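PDB 2Z5B: proteasome chaperone 3, which helps assemble the yeast 20S proteasome, promoting formation of its alpha-ring as a heterodimer with the chaperone POC4. Local coordinates for residues Ile38-Arg43 with Leu141-Ser146; Thr51-Ser56 with Val98-Asp103. All blocks are in the same frame, centred on the assembly; numbering follows the deposited sequence.

Contact 1 of 2, residues Ile38-Arg43 with Leu141-Ser146; sequences ILLQIR and LLISMS
Ile38-Arg43 and Leu141-Ser146 run side by side as parallel strands, their segment axes approaching to 4.7 Å at 16°, and join two of the inner strands of a mixed six-stranded sheet backed by helices. The ladder zigzags from Leu142 N to Ile38 O, Leu40 N to Leu142 O, Ser144 N to Leu40 O and Ile42 N to Ser144 O, closing with Ser146 N to Ile42 O at 3.0 Å. CA-H groups add weaker contacts, among them Gln41 CA on Ser144 O.

Ile38, Leu40, Ile42, Leu141, Ile143 and Met145 share one face. Apolar residues suit it because helix 109-124 packs there, through Ile116 and Tyr120, on Leu40. Leu141 CD1 reaches across to Ile38 CG2 at 3.8 Å and also approaches Leu40 CB. A chi1 of -43° sets Ile42 CG1 beside the backbone N, from where Ile42 CD1 meets Ile143 CG2 at 4.0 Å and, more tightly than is usual for two carbons, Met145 CE at 3.4 Å.

The other face, bearing Leu39, Gln41, Leu142 and Ser144, meets the chain of Protein YPL144W. Leu39 CD1 touches Leu142 CB, whereas buried polar groups find partners: Ser144 OG bonds Tyr62 of that chain, and Gln41 OE1 takes Ser42 of that chain as well as Arg43. The arginine grips side-on, Gln41 OE1 lying close to the guanidinium plane and 2.8 Å from both Arg43 NE and NH2.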
ATOM      1  N   ILE B  38      -8.422  -1.293   0.936  1.00 31.79           N
ATOM      2  CA  ILE B  38      -7.693  -1.069  -0.291  1.00 30.37           C
ATOM      3  C   ILE B  38      -6.320  -0.576   0.124  1.00 29.06           C
ATOM      4  O   ILE B  38      -6.202   0.206   1.077  1.00 28.59           O
ATOM      5  CB  ILE B  38      -8.426  -0.081  -1.228  1.00 30.96           C
ATOM      6  CG1 ILE B  38      -9.646  -0.798  -1.858  1.00 32.80           C
ATOM      7  CG2 ILE B  38      -7.491   0.421  -2.320  1.00 30.27           C
ATOM      8  CD1 ILE B  38     -10.757   0.090  -2.275  1.00 34.97           C
ATOM      9  N   LEU B  39      -5.282  -1.077  -0.542  1.00 27.16           N
ATOM     10  CA  LEU B  39      -3.930  -0.595  -0.281  1.00 26.21           C
ATOM     11  C   LEU B  39      -3.501   0.260  -1.456  1.00 26.03           C
ATOM     12  O   LEU B  39      -3.308  -0.258  -2.556  1.00 26.72           O
ATOM     13  CB  LEU B  39      -2.951  -1.756  -0.049  1.00 25.49           C
ATOM     14  CG  LEU B  39      -1.448  -1.433   0.112  1.00 25.73           C
ATOM     15  CD1 LEU B  39      -1.225  -0.525   1.323  1.00 24.59           C
ATOM     16  CD2 LEU B  39      -0.663  -2.713   0.268  1.00 26.59           C
ATOM     17  N   LEU B  40      -3.350   1.565  -1.213  1.00 25.60           N
ATOM     18  CA  LEU B  40      -2.988   2.540  -2.238  1.00 25.10           C
ATOM     19  C   LEU B  40      -1.567   3.044  -2.064  1.00 25.51           C
ATOM     20  O   LEU B  40      -1.177   3.446  -0.949  1.00 25.67           O
ATOM     21  CB  LEU B  40      -3.966   3.740  -2.208  1.00 24.91           C
ATOM     22  CG  LEU B  40      -3.700   4.889  -3.185  1.00 24.32           C
ATOM     23  CD1 LEU B  40      -3.921   4.429  -4.624  1.00 23.37           C
ATOM     24  CD2 LEU B  40      -4.633   6.061  -2.854  1.00 24.88           C
ATOM     25  N   GLN B  41      -0.793   3.018  -3.154  1.00 24.62           N
ATOM     26  CA  GLN B  41       0.546   3.608  -3.186  1.00 25.25           C
ATOM     27  C   GLN B  41       0.489   4.898  -3.968  1.00 26.47           C
ATOM     28  O   GLN B  41      -0.109   4.943  -5.052  1.00 25.46           O
ATOM     29  CB  GLN B  41       1.558   2.706  -3.895  1.00 25.30           C
ATOM     30  CG  GLN B  41       1.925   1.431  -3.165  1.00 25.24           C
ATOM     31  CD  GLN B  41       2.967   0.676  -3.925  1.00 24.18           C
ATOM     32  OE1 GLN B  41       4.167   0.956  -3.801  1.00 26.65           O
ATOM     33  NE2 GLN B  41       2.533  -0.281  -4.721  1.00 23.60           N
ATOM     34  N   ILE B  42       1.102   5.948  -3.428  1.00 26.77           N
ATOM     35  CA  ILE B  42       1.335   7.174  -4.213  1.00 27.76           C
ATOM     36  C   ILE B  42       2.799   7.573  -4.129  1.00 28.06           C
ATOM     37  O   ILE B  42       3.243   8.145  -3.128  1.00 28.79           O
ATOM     38  CB  ILE B  42       0.457   8.361  -3.779  1.00 27.03           C
ATOM     39  CG1 ILE B  42      -0.997   7.913  -3.532  1.00 28.42           C
ATOM     40  CG2 ILE B  42       0.509   9.444  -4.857  1.00 28.22           C
ATOM     41  CD1 ILE B  42      -1.866   8.948  -2.855  1.00 28.80           C
ATOM     42  N   ARG B  43       3.551   7.265  -5.168  1.00 28.87           N
ATOM     43  CA  ARG B  43       4.986   7.454  -5.142  1.00 29.68           C
ATOM     44  C   ARG B  43       5.445   8.649  -5.970  1.00 31.22           C
ATOM     45  O   ARG B  43       4.947   8.880  -7.067  1.00 31.89           O
ATOM     46  CB  ARG B  43       5.686   6.200  -5.652  1.00 29.23           C
ATOM     47  CG  ARG B  43       5.495   4.982  -4.759  1.00 27.55           C
ATOM     48  CD  ARG B  43       6.401   3.897  -5.251  1.00 27.15           C
ATOM     49  NE  ARG B  43       6.231   2.631  -4.537  1.00 27.05           N
ATOM     50  CZ  ARG B  43       7.229   1.795  -4.283  1.00 27.85           C
ATOM     51  NH1 ARG B  43       8.477   2.137  -4.620  1.00 27.10           N
ATOM     52  NH2 ARG B  43       6.990   0.637  -3.652  1.00 24.51           N
ATOM     53  N   LEU B 141      -9.033   2.180   4.230  1.00 39.17           N
ATOM     54  CA  LEU B 141      -8.043   2.487   3.211  1.00 37.95           C
ATOM     55  C   LEU B 141      -6.689   2.710   3.851  1.00 36.35           C
ATOM     56  O   LEU B 141      -6.530   3.549   4.743  1.00 36.74           O
ATOM     57  CB  LEU B 141      -8.484   3.711   2.387  1.00 38.07           C
ATOM     58  CG  LEU B 141      -7.646   4.322   1.259  1.00 38.96           C
ATOM     59  CD1 LEU B 141      -7.230   3.326   0.161  1.00 37.19           C
ATOM     60  CD2 LEU B 141      -8.413   5.489   0.634  1.00 39.12           C
ATOM     61  N   LEU B 142      -5.707   1.956   3.376  1.00 34.65           N
ATOM     62  CA  LEU B 142      -4.323   2.109   3.792  1.00 33.50           C
ATOM     63  C   LEU B 142      -3.578   2.831   2.670  1.00 32.31           C
ATOM     64  O   LEU B 142      -3.601   2.382   1.514  1.00 31.02           O
ATOM     65  CB  LEU B 142      -3.750   0.705   4.067  1.00 33.67           C
ATOM     66  CG  LEU B 142      -2.642   0.367   5.067  1.00 35.80           C
ATOM     67  CD1 LEU B 142      -2.712   1.159   6.346  1.00 35.09           C
ATOM     68  CD2 LEU B 142      -2.696  -1.133   5.380  1.00 34.22           C
ATOM     69  N   ILE B 143      -2.978   3.979   2.991  1.00 30.79           N
ATOM     70  CA  ILE B 143      -2.298   4.807   1.984  1.00 30.22           C
ATOM     71  C   ILE B 143      -0.827   4.946   2.315  1.00 29.70           C
ATOM     72  O   ILE B 143      -0.464   5.481   3.360  1.00 29.75           O
ATOM     73  CB  ILE B 143      -2.931   6.237   1.804  1.00 29.85           C
ATOM     74  CG1 ILE B 143      -4.431   6.127   1.506  1.00 30.53           C
ATOM     75  CG2 ILE B 143      -2.207   7.001   0.672  1.00 30.24           C
ATOM     76  CD1 ILE B 143      -5.222   7.465   1.569  1.00 31.44           C
ATOM     77  N   SER B 144       0.021   4.453   1.427  1.00 29.81           N
ATOM     78  CA  SER B 144       1.452   4.680   1.545  1.00 30.09           C
ATOM     79  C   SER B 144       1.843   5.692   0.486  1.00 31.26           C
ATOM     80  O   SER B 144       1.528   5.513  -0.692  1.00 30.33           O
ATOM     81  CB  SER B 144       2.238   3.380   1.369  1.00 30.11           C
ATOM     82  OG  SER B 144       1.949   2.454   2.404  1.00 29.23           O
ATOM     83  N   MET B 145       2.521   6.755   0.895  1.00 32.18           N
ATOM     84  CA  MET B 145       2.842   7.824  -0.040  1.00 35.79           C
ATOM     85  C   MET B 145       4.135   8.570   0.279  1.00 35.44           C
ATOM     86  O   MET B 145       4.670   8.438   1.378  1.00 34.95           O
ATOM     87  CB  MET B 145       1.656   8.803  -0.156  1.00 34.85           C
ATOM     88  CG  MET B 145       1.228   9.498   1.143  1.00 37.80           C
ATOM     89  SD  MET B 145      -0.279  10.503   0.888  1.00 40.75           S
ATOM     90  CE  MET B 145      -0.059  11.001  -0.800  1.00 41.11           C
ATOM     91  N   SER B 146       4.623   9.335  -0.695  1.00 36.31           N
ATOM     92  CA  SER B 146       5.738  10.267  -0.480  1.00 37.84           C
ATOM     93  C   SER B 146       5.207  11.564   0.127  1.00 38.79           C
ATOM     94  O   SER B 146       4.365  12.232  -0.476  1.00 38.63           O
ATOM     95  CB  SER B 146       6.435  10.578  -1.803  1.00 38.01           C
ATOM     96  OG  SER B 146       7.310  11.698  -1.689  1.00 40.62           O
TER

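Contact 2 of 2, residues Thr51-Ser56 with Val98-Asp103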
ATOM      1  N   THR B  51       2.808   6.272   5.781  1.00 33.68           N
ATOM      2  CA  THR B  51       1.648   5.389   5.643  1.00 33.04           C
ATOM      3  C   THR B  51       0.574   5.807   6.632  1.00 32.76           C
ATOM      4  O   THR B  51       0.866   6.060   7.810  1.00 32.70           O
ATOM      5  CB  THR B  51       2.004   3.888   5.834  1.00 32.29           C
ATOM      6  OG1 THR B  51       2.887   3.458   4.790  1.00 33.71           O
ATOM      7  CG2 THR B  51       0.755   3.011   5.808  1.00 32.61           C
ATOM      8  N   TYR B  52      -0.663   5.863   6.148  1.00 32.60           N
ATOM      9  CA  TYR B  52      -1.813   6.258   6.946  1.00 33.18           C
ATOM     10  C   TYR B  52      -2.946   5.278   6.772  1.00 33.96           C
ATOM     11  O   TYR B  52      -3.167   4.756   5.677  1.00 33.58           O
ATOM     12  CB  TYR B  52      -2.291   7.667   6.555  1.00 33.71           C
ATOM     13  CG  TYR B  52      -1.174   8.681   6.593  1.00 33.92           C
ATOM     14  CD1 TYR B  52      -0.795   9.296   7.791  1.00 34.40           C
ATOM     15  CD2 TYR B  52      -0.459   8.986   5.437  1.00 35.17           C
ATOM     16  CE1 TYR B  52       0.272  10.207   7.822  1.00 33.62           C
ATOM     17  CE2 TYR B  52       0.584   9.895   5.457  1.00 35.01           C
ATOM     18  CZ  TYR B  52       0.941  10.505   6.645  1.00 34.21           C
ATOM     19  OH  TYR B  52       1.990  11.402   6.622  1.00 35.44           O
ATOM     20  N   GLU B  53      -3.655   5.026   7.862  1.00 34.60           N
ATOM     21  CA  GLU B  53      -4.869   4.248   7.816  1.00 37.06           C
ATOM     22  C   GLU B  53      -6.058   5.195   7.945  1.00 37.94           C
ATOM     23  O   GLU B  53      -6.154   5.967   8.910  1.00 37.58           O
ATOM     24  CB  GLU B  53      -4.865   3.170   8.912  1.00 36.67           C
ATOM     25  CG  GLU B  53      -6.030   2.198   8.821  1.00 38.74           C
ATOM     26  CD  GLU B  53      -5.879   0.985   9.721  1.00 39.62           C
ATOM     27  OE1 GLU B  53      -5.356   1.106  10.855  1.00 42.17           O
ATOM     28  OE2 GLU B  53      -6.301  -0.108   9.287  1.00 44.17           O
ATOM     29  N   VAL B  54      -6.933   5.148   6.941  1.00 38.82           N
ATOM     30  CA  VAL B  54      -8.144   5.959   6.900  1.00 40.16           C
ATOM     31  C   VAL B  54      -9.360   5.037   7.059  1.00 41.27           C
ATOM     32  O   VAL B  54      -9.603   4.162   6.220  1.00 40.42           O
ATOM     33  CB  VAL B  54      -8.223   6.792   5.583  1.00 40.00           C
ATOM     34  CG1 VAL B  54      -9.200   7.971   5.734  1.00 40.22           C
ATOM     35  CG2 VAL B  54      -6.839   7.305   5.186  1.00 40.48           C
ATOM     36  N   SER B  55     -10.104   5.213   8.151  1.00 42.75           N
ATOM     37  CA  SER B  55     -11.317   4.427   8.389  1.00 44.99           C
ATOM     38  C   SER B  55     -12.510   5.303   8.784  1.00 46.76           C
ATOM     39  O   SER B  55     -12.342   6.344   9.418  1.00 46.20           O
ATOM     40  CB  SER B  55     -11.079   3.335   9.441  1.00 44.90           C
ATOM     41  OG  SER B  55     -10.688   3.891  10.682  1.00 45.60           O
ATOM     42  N   SER B  56     -13.706   4.871   8.395  1.00 49.24           N
ATOM     43  CA  SER B  56     -14.922   5.651   8.619  1.00 52.25           C
ATOM     44  C   SER B  56     -15.383   5.614  10.070  1.00 54.19           C
ATOM     45  O   SER B  56     -15.378   4.555  10.705  1.00 54.61           O
ATOM     46  CB  SER B  56     -16.050   5.178   7.699  1.00 52.35           C
ATOM     47  OG  SER B  56     -16.357   3.816   7.931  1.00 53.30           O
ATOM     48  N   VAL B  98      -5.089   7.616  10.899  1.00 41.45           N
ATOM     49  CA  VAL B  98      -4.016   7.182  11.799  1.00 41.16           C
ATOM     50  C   VAL B  98      -2.704   7.061  11.032  1.00 40.34           C
ATOM     51  O   VAL B  98      -2.622   6.376  10.010  1.00 39.60           O
ATOM     52  CB  VAL B  98      -4.358   5.843  12.498  1.00 41.11           C
ATOM     53  CG1 VAL B  98      -3.231   5.408  13.446  1.00 42.99           C
ATOM     54  CG2 VAL B  98      -5.657   5.952  13.265  1.00 42.29           C
ATOM     55  N   THR B  99      -1.685   7.728  11.554  1.00 39.67           N
ATOM     56  CA  THR B  99      -0.358   7.720  11.000  1.00 39.73           C
ATOM     57  C   THR B  99       0.371   6.465  11.470  1.00 39.59           C
ATOM     58  O   THR B  99       0.579   6.270  12.678  1.00 39.71           O
ATOM     59  CB  THR B  99       0.409   8.974  11.446  1.00 39.72           C
ATOM     60  OG1 THR B  99      -0.325  10.138  11.058  1.00 40.55           O
ATOM     61  CG2 THR B  99       1.790   9.030  10.811  1.00 39.96           C
ATOM     62  N   LYS B 100       0.743   5.616  10.514  1.00 38.61           N
ATOM     63  CA  LYS B 100       1.479   4.380  10.813  1.00 38.38           C
ATOM     64  C   LYS B 100       2.976   4.589  10.604  1.00 38.15           C
ATOM     65  O   LYS B 100       3.799   3.945  11.260  1.00 38.14           O
ATOM     66  CB  LYS B 100       0.966   3.194   9.976  1.00 37.89           C
ATOM     67  CG  LYS B 100      -0.519   2.896  10.103  1.00 38.97           C
ATOM     68  CD  LYS B 100      -0.908   2.545  11.555  1.00 42.11           C
ATOM     69  CE  LYS B 100      -2.365   2.169  11.657  1.00 45.71           C
ATOM     70  NZ  LYS B 100      -2.587   0.742  11.286  1.00 47.86           N
ATOM     71  N   LEU B 101       3.319   5.498   9.703  1.00 38.22           N
ATOM     72  CA  LEU B 101       4.707   5.790   9.358  1.00 39.32           C
ATOM     73  C   LEU B 101       4.778   7.219   8.845  1.00 40.73           C
ATOM     74  O   LEU B 101       3.949   7.617   8.031  1.00 39.58           O
ATOM     75  CB  LEU B 101       5.205   4.814   8.279  1.00 39.00           C
ATOM     76  CG  LEU B 101       6.702   4.813   7.975  1.00 39.35           C
ATOM     77  CD1 LEU B 101       7.519   4.226   9.139  1.00 39.80           C
ATOM     78  CD2 LEU B 101       6.981   4.050   6.690  1.00 38.95           C
ATOM     79  N   GLY B 102       5.747   7.991   9.334  1.00 42.29           N
ATOM     80  CA  GLY B 102       5.889   9.398   8.937  1.00 45.31           C
ATOM     81  C   GLY B 102       5.321  10.396   9.946  1.00 47.27           C
ATOM     82  O   GLY B 102       5.061  10.046  11.099  1.00 47.69           O
ATOM     83  N   ASP B 103       5.112  11.636   9.503  1.00 49.35           N
ATOM     84  CA  ASP B 103       4.653  12.726  10.381  1.00 51.18           C
ATOM     85  C   ASP B 103       3.182  12.591  10.777  1.00 51.92           C
ATOM     86  O   ASP B 103       2.300  12.521   9.919  1.00 52.21           O
ATOM     87  CB  ASP B 103       4.893  14.085   9.716  1.00 51.71           C
ATOM     88  CG  ASP B 103       4.880  15.229  10.709  1.00 53.07           C
ATOM     89  OD1 ASP B 103       3.836  15.908  10.815  1.00 55.58           O
ATOM     90  OD2 ASP B 103       5.912  15.445  11.388  1.00 55.46           O
TER
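Bends at chi2 (-61°) and chi4 (83°) carry the Lys100 chain obliquely across Glu53, whose own chain extends from a CG placed opposite the backbone N, and bring Lys100 NZ to Glu53 OE1 in a 2.8 Å salt bridge beside a classic beta bulge of this antiparallel pair. The ammonium comes from above the carboxylate plane, and Lys100 CE rests against Glu53 CB. A long, flexible lysine suits this place, since its NZ also donates to Leu88 O of the chain of Protein YPL144W. A methionine in its place would probably leave the Glu53 carboxylate without its charged mate and that carbonyl without this donor.

In the bulge, Lys100 and Leu101 both face Thr51. Thr51 O therefore accepts two N-H groups, Lys100 N at 2.7 Å and Leu101 N at 3.1 Å, the latter on a lone pair in the carbonyl plane. Thr51 N returns a bond to Leu101 O. Beyond the bulge, Glu53 and Val98 form a hydrogen-bonded pair, with Glu53 N to Val98 O at 2.7 Å and Val98 N to Glu53 O.

On the face opposite Glu53, a tyrosine suits position 52 partly because Tyr52 OH gives a weak bond, 3.5 Å, to Asp103 O at the ring edge. Thr99 is short enough to lie alongside the ring, with Thr99 OG1 at its edge, near the plane and 3.3 Å from Tyr52 CE1, and Thr99 CG2 3.6 Å from that same carbon.

Contacts 1 and 2 belong to one sheet, their centres about 10 Å apart, and they join where strand 140-145 lies antiparallel to strand 50-56. Across the sheet the order is 38-44, 140-145, 50-56, 95-99, so contact 1 supplies an inner parallel pair and contact 2 the antiparallel pair at the edge within this chain. Two probable hydrogen bonds stitch them: Val54 N lies 2.7 Å from Leu141 O, and Thr51 OG1 lies 2.8 Å from Ser144 OG. Packing adds Leu142 CD1 against Tyr52 O at 3.7 Å. Both contacts reach the chain of Protein YPL144W, contact 1 through residues such as Ser144 and contact 2 through Lys100, so the same sheet contributes to the heterodimer interface.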